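Side-chain contacts in copper-transporting ATPase PAA2, chloroplastic (PDB 5LBK), which uses the energy of ATP to move copper across the chloroplast thylakoid membrane, this chain being its nucleotide-binding N-domain: residues 18-23 with 119-124; 24-29 with 51-56. All coordinates share one frame; numbering follows the deposited sequence.

Interaction 1. Residues 18-23 with 119-124; sequences QEVLKM and VYVGRE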
loop_
_atom_site.group_PDB
_atom_site.type_symbol
_atom_site.label_atom_id
_atom_site.label_comp_id
_atom_site.label_asym_id
_atom_site.label_seq_id
_atom_site.Cartn_x
_atom_site.Cartn_y
_atom_site.Cartn_z
ATOM N N GLN A 18 -0.326 7.842 8.247
ATOM C CA GLN A 18 0.654 8.550 7.437
ATOM C C GLN A 18 1.763 7.606 7.003
ATOM O O GLN A 18 2.317 7.746 5.901
ATOM C CB GLN A 18 1.234 9.749 8.205
ATOM C CG GLN A 18 2.126 9.385 9.421
ATOM C CD GLN A 18 2.872 10.577 10.043
ATOM O OE1 GLN A 18 2.953 11.670 9.466
ATOM N NE2 GLN A 18 3.437 10.352 11.227
ATOM N N GLU A 19 2.135 6.664 7.867
ATOM C CA GLU A 19 3.237 5.777 7.519
ATOM C C GLU A 19 2.837 4.862 6.374
ATOM O O GLU A 19 3.650 4.604 5.479
ATOM C CB GLU A 19 3.688 4.945 8.714
ATOM C CG GLU A 19 4.330 5.728 9.840
ATOM C CD GLU A 19 4.934 4.835 10.935
ATOM O OE1 GLU A 19 6.179 4.839 11.083
ATOM O OE2 GLU A 19 4.168 4.138 11.653
ATOM N N VAL A 20 1.583 4.372 6.386
ATOM C CA VAL A 20 1.093 3.509 5.312
ATOM C C VAL A 20 1.064 4.271 4.000
ATOM O O VAL A 20 1.496 3.758 2.955
ATOM C CB VAL A 20 -0.293 2.919 5.662
ATOM C CG1 VAL A 20 -0.919 2.187 4.452
ATOM C CG2 VAL A 20 -0.145 1.989 6.854
ATOM N N LEU A 21 0.552 5.497 4.029
ATOM C CA LEU A 21 0.528 6.323 2.835
ATOM C C LEU A 21 1.934 6.639 2.347
ATOM O O LEU A 21 2.167 6.655 1.134
ATOM C CB LEU A 21 -0.240 7.600 3.132
ATOM C CG LEU A 21 -0.620 8.517 1.998
ATOM C CD1 LEU A 21 -1.308 7.775 0.861
ATOM C CD2 LEU A 21 -1.512 9.639 2.620
ATOM N N LYS A 22 2.867 6.961 3.267
ATOM C CA LYS A 22 4.234 7.310 2.871
ATOM C C LYS A 22 4.897 6.159 2.139
ATOM O O LYS A 22 5.589 6.361 1.134
ATOM C CB LYS A 22 5.096 7.653 4.081
ATOM C CG LYS A 22 4.883 9.035 4.645
ATOM C CD LYS A 22 5.835 9.281 5.813
ATOM C CE LYS A 22 5.772 10.747 6.270
ATOM N NZ LYS A 22 6.640 11.066 7.441
ATOM N N MET A 23 4.773 4.959 2.696
ATOM C CA MET A 23 5.301 3.763 2.031
ATOM C C MET A 23 4.612 3.514 0.709
ATOM O O MET A 23 5.279 3.189 -0.295
ATOM C CB MET A 23 5.133 2.548 2.934
ATOM C CG MET A 23 6.125 2.486 4.124
ATOM S SD MET A 23 5.734 1.007 5.114
ATOM C CE MET A 23 7.065 1.055 6.320
ATOM N N VAL A 119 -6.431 -0.564 -2.765
ATOM C CA VAL A 119 -5.042 -0.930 -3.043
ATOM C C VAL A 119 -4.395 -1.372 -1.740
ATOM O O VAL A 119 -4.450 -0.629 -0.741
ATOM C CB VAL A 119 -4.295 0.287 -3.613
ATOM C CG1 VAL A 119 -2.878 -0.064 -3.916
ATOM C CG2 VAL A 119 -5.053 0.828 -4.821
ATOM N N TYR A 120 -3.938 -2.620 -1.679
ATOM C CA TYR A 120 -3.361 -3.093 -0.426
ATOM C C TYR A 120 -1.882 -2.811 -0.322
ATOM O O TYR A 120 -1.174 -2.698 -1.320
ATOM C CB TYR A 120 -3.625 -4.586 -0.254
ATOM C CG TYR A 120 -5.107 -4.877 0.002
ATOM C CD1 TYR A 120 -6.023 -4.893 -1.050
ATOM C CD2 TYR A 120 -5.593 -5.026 1.290
ATOM C CE1 TYR A 120 -7.367 -5.086 -0.829
ATOM C CE2 TYR A 120 -6.925 -5.240 1.503
ATOM C CZ TYR A 120 -7.794 -5.276 0.458
ATOM O OH TYR A 120 -9.139 -5.490 0.680
ATOM N N VAL A 121 -1.422 -2.720 0.903
ATOM C CA VAL A 121 -0.029 -2.434 1.208
ATOM C C VAL A 121 0.535 -3.512 2.122
ATOM O O VAL A 121 -0.012 -3.783 3.201
ATOM C CB VAL A 121 0.130 -1.044 1.841
ATOM C CG1 VAL A 121 1.585 -0.697 2.000
ATOM C CG2 VAL A 121 -0.584 -0.044 0.956
ATOM N N GLY A 122 1.652 -4.115 1.716
ATOM C CA GLY A 122 2.280 -5.152 2.505
ATOM C C GLY A 122 3.776 -4.953 2.660
ATOM O O GLY A 122 4.413 -4.299 1.838
ATOM N N ARG A 123 4.331 -5.500 3.751
ATOM C CA ARG A 123 5.768 -5.373 4.035
ATOM C C ARG A 123 6.397 -6.697 4.444
ATOM O O ARG A 123 5.830 -7.415 5.269
ATOM C CB ARG A 123 6.003 -4.339 5.134
ATOM C CG ARG A 123 7.445 -4.035 5.396
ATOM C CD ARG A 123 7.477 -2.737 6.138
ATOM N NE ARG A 123 8.801 -2.346 6.513
ATOM C CZ ARG A 123 9.431 -2.764 7.599
ATOM N NH1 ARG A 123 8.858 -3.614 8.448
ATOM N NH2 ARG A 123 10.655 -2.331 7.817
ATOM N N GLU A 124 7.601 -7.009 3.911
ATOM C CA GLU A 124 8.212 -8.301 4.196
ATOM C C GLU A 124 8.427 -8.414 5.705
ATOM O O GLU A 124 8.844 -7.460 6.362
ATOM C CB GLU A 124 9.537 -8.495 3.459
ATOM C CG GLU A 124 9.945 -10.004 3.310
ATOM C CD GLU A 124 10.886 -10.276 2.152
ATOM O OE1 GLU A 124 11.675 -9.373 1.817
ATOM O OE2 GLU A 124 10.866 -11.416 1.617
#

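Interaction 2. Residues 24-29 with 51-56; sequences AAAVEK and PETRGQ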
loop_
_atom_site.group_PDB
_atom_site.type_symbol
_atom_site.label_atom_id
_atom_site.label_comp_id
_atom_site.label_asym_id
_atom_site.label_seq_id
_atom_site.Cartn_x
_atom_site.Cartn_y
_atom_site.Cartn_z
ATOM N N ALA A 24 3.286 3.648 0.663
ATOM C CA ALA A 24 2.605 3.326 -0.588
ATOM C C ALA A 24 2.998 4.324 -1.679
ATOM O O ALA A 24 3.221 3.948 -2.828
ATOM C CB ALA A 24 1.103 3.323 -0.393
ATOM N N ALA A 25 3.059 5.601 -1.337
ATOM C CA ALA A 25 3.477 6.589 -2.335
ATOM C C ALA A 25 4.944 6.435 -2.753
ATOM O O ALA A 25 5.301 6.752 -3.908
ATOM C CB ALA A 25 3.216 7.991 -1.783
ATOM N N ALA A 26 5.816 5.975 -1.850
ATOM C CA ALA A 26 7.196 5.687 -2.243
ATOM C C ALA A 26 7.237 4.619 -3.319
ATOM O O ALA A 26 7.997 4.727 -4.294
ATOM C CB ALA A 26 8.021 5.224 -1.049
ATOM N N VAL A 27 6.438 3.562 -3.145
ATOM C CA VAL A 27 6.381 2.510 -4.157
ATOM C C VAL A 27 5.730 3.009 -5.443
ATOM O O VAL A 27 6.165 2.629 -6.553
ATOM C CB VAL A 27 5.643 1.281 -3.585
ATOM C CG1 VAL A 27 5.492 0.228 -4.626
ATOM C CG2 VAL A 27 6.397 0.728 -2.454
ATOM N N GLU A 28 4.697 3.827 -5.337
ATOM C CA GLU A 28 3.909 4.278 -6.476
ATOM C C GLU A 28 4.498 5.506 -7.162
ATOM O O GLU A 28 3.880 6.012 -8.092
ATOM C CB GLU A 28 2.486 4.570 -6.037
ATOM C CG GLU A 28 1.764 3.330 -5.534
ATOM C CD GLU A 28 1.270 2.474 -6.647
ATOM O OE1 GLU A 28 0.058 2.510 -6.912
ATOM O OE2 GLU A 28 2.094 1.817 -7.285
ATOM N N LYS A 29 5.701 5.925 -6.762
ATOM C CA LYS A 29 6.245 7.241 -7.102
ATOM C C LYS A 29 6.114 7.567 -8.588
ATOM O O LYS A 29 5.602 8.632 -8.963
ATOM C CB LYS A 29 7.711 7.302 -6.672
ATOM C CG LYS A 29 8.274 8.733 -6.456
ATOM C CD LYS A 29 7.568 9.455 -5.301
ATOM C CE LYS A 29 8.141 10.825 -5.095
ATOM N NZ LYS A 29 7.343 11.643 -4.108
ATOM N N PRO A 51 9.947 8.154 1.588
ATOM C CA PRO A 51 11.313 7.624 1.666
ATOM C C PRO A 51 11.860 7.245 0.297
ATOM O O PRO A 51 11.126 6.965 -0.656
ATOM C CB PRO A 51 11.175 6.389 2.557
ATOM C CG PRO A 51 9.776 5.959 2.364
ATOM C CD PRO A 51 8.984 7.261 2.245
ATOM N N GLU A 52 13.188 7.239 0.225
ATOM C CA GLU A 52 13.873 7.000 -1.033
ATOM C C GLU A 52 13.796 5.525 -1.414
ATOM O O GLU A 52 13.625 4.637 -0.575
ATOM C CB GLU A 52 15.334 7.442 -0.944
ATOM C CG GLU A 52 15.528 8.928 -0.652
ATOM C CD GLU A 52 15.097 9.831 -1.794
ATOM O OE1 GLU A 52 14.679 9.307 -2.842
ATOM O OE2 GLU A 52 15.191 11.071 -1.647
ATOM N N THR A 53 13.912 5.272 -2.712
ATOM C CA THR A 53 13.948 3.912 -3.218
ATOM C C THR A 53 14.878 3.848 -4.414
ATOM O O THR A 53 14.845 4.730 -5.273
ATOM C CB THR A 53 12.570 3.418 -3.654
ATOM O OG1 THR A 53 12.081 4.230 -4.724
ATOM C CG2 THR A 53 11.616 3.464 -2.515
ATOM N N ARG A 54 15.668 2.785 -4.493
ATOM C CA ARG A 54 16.442 2.513 -5.696
ATOM C C ARG A 54 15.981 1.166 -6.230
ATOM O O ARG A 54 16.416 0.110 -5.765
ATOM C CB ARG A 54 17.948 2.523 -5.452
ATOM C CG ARG A 54 18.736 2.044 -6.685
ATOM C CD ARG A 54 20.132 2.661 -6.762
ATOM N NE ARG A 54 20.811 2.382 -8.031
ATOM C CZ ARG A 54 20.638 3.080 -9.155
ATOM N NH1 ARG A 54 21.316 2.747 -10.248
ATOM N NH2 ARG A 54 19.783 4.104 -9.201
ATOM N N GLY A 55 15.111 1.213 -7.202
ATOM C CA GLY A 55 14.746 -0.006 -7.869
ATOM C C GLY A 55 13.333 -0.405 -7.506
ATOM O O GLY A 55 12.845 -0.159 -6.392
ATOM N N GLN A 56 12.657 -1.013 -8.467
ATOM C CA GLN A 56 11.270 -1.403 -8.285
ATOM C C GLN A 56 10.978 -2.463 -9.308
ATOM O O GLN A 56 11.656 -2.559 -10.358
ATOM C CB GLN A 56 10.261 -0.248 -8.396
ATOM C CG GLN A 56 10.054 0.358 -9.758
ATOM C CD GLN A 56 10.919 1.574 -10.003
ATOM O OE1 GLN A 56 11.750 1.947 -9.178
ATOM N NE2 GLN A 56 10.729 2.196 -11.150
HETATM O O HOH W 1 10.061 6.290 -4.840
#

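Interaction 1. Residues 18-23 with 119-124
Met23 and Arg123 meet at one end of this contact, Val20 and Val121 at the other, where a turn and a half of helix 17-27 lies over strand 117-123. Met23 can be followed out from the helix. Its CB leaves the helix facing the strand, yet CB is still 4.9 Å from CG1 of Val121, too far for close packing. CG, set anti to the carbonyl carbon (chi1 -75°), begins a fully extended chain and is itself without a near neighbour on the strand. SD comes closer, 4.3 Å from Arg123 CD. The methyl group closes the gap: Met23 CE lies 3.8 Å from Arg123 CD and equally near NE, so it sits against the bond between them. Arg123 offers that bond because its CG is anti to the backbone N (chi1 -174°) and the chain runs straight on to NE. Near NE the chain turns (chi4 -84°), and the methyl approaches the guanidinium plane at a slant. The polar end looks to another partner, NH1 forming a salt bridge with Glu126; Tyr15 also packs on the arginine. Deeper in, a single branch from each valine makes the contact: Val20 CG1 is 4.2 Å from Val121 CG2, the two side chains meeting at an angle. Val121 also touches Val73 and Ile129 on the two flanking strands, and Met23 shares Ile129. The interface thus grades from buried apolar branches to the aliphatic part of a charged chain nearer solvent, held by van der Waals packing. This is the helix-on-sheet layer of the P1B-type ATPase N-domain, whose antiparallel six-stranded sheet carries a helical hairpin on one face, here helices 17-27 and 34-45.

Interaction 2. Residues 24-29 with 51-56
Ala26 presses its methyl group into the corner between the ring and the carbonyl of Pro51. Ala26 CB lies 3.6 Å from Pro51 O, while the ring comes within 3.9 Å at CG and 4.0 Å at CD. The C-gamma-endo pucker tilts CG to the side of the ring that bears the carbonyl carbon, which suits a methyl packed against both. With so short a side chain, the helix backbone can approach the loop closely, the CA atoms of Ala26 and Pro51 being 6.0 Å apart. Thr53 comes in beside them. Its OG1 stands between the backbone N and the carbonyl carbon (chi1 62°), and its methyl, CG2, lies anti to the carbonyl carbon, 4.3 Å from Ala26 CB. The threonine therefore presents an apolar branch to the alanine methyl and a polar one to the helix end. A water spans that polar side: it donates to Ala26 O at 2.6 Å and is hydrogen-bonded to Thr53 OG1 at 2.9 Å, the two bonds meeting at roughly a right angle. Lys29 NZ bonds to Thr50 OG1 just ahead of the loop segment. Ile68 of strand 63-68 touches Ala26, Pro51 and Thr53 alike, whereas Val27 points away from the loop to Val73 and Val75. The last turn of helix 17-27 is thus wedged between helix 34-45, met by Ala24 and Ala25, the sheet, and the loop leading to edge strand 56-59.

In the fold
Both interactions draw on helix 17-27, interaction 1 on its earlier turns and interaction 2 on its last, with centres about 11 Å apart. They touch: Val121 CG2 is 4.0 Å from Ala24 CB, and Lys22 O is 3.7 Å from Pro51 CD. Along the chain, the two segments of interaction 2 both fall between those of interaction 1. One helix is thereby packed against inner strand 117-123 and against the connection from helix 34-45 to edge strand 56-59, tying the hairpin to one face of the N-domain sheet. In related P1B-type ATPases, a glutamate shortly before the His-Pro motif contacts the adenine of ATP; Glu28 is probably its counterpart.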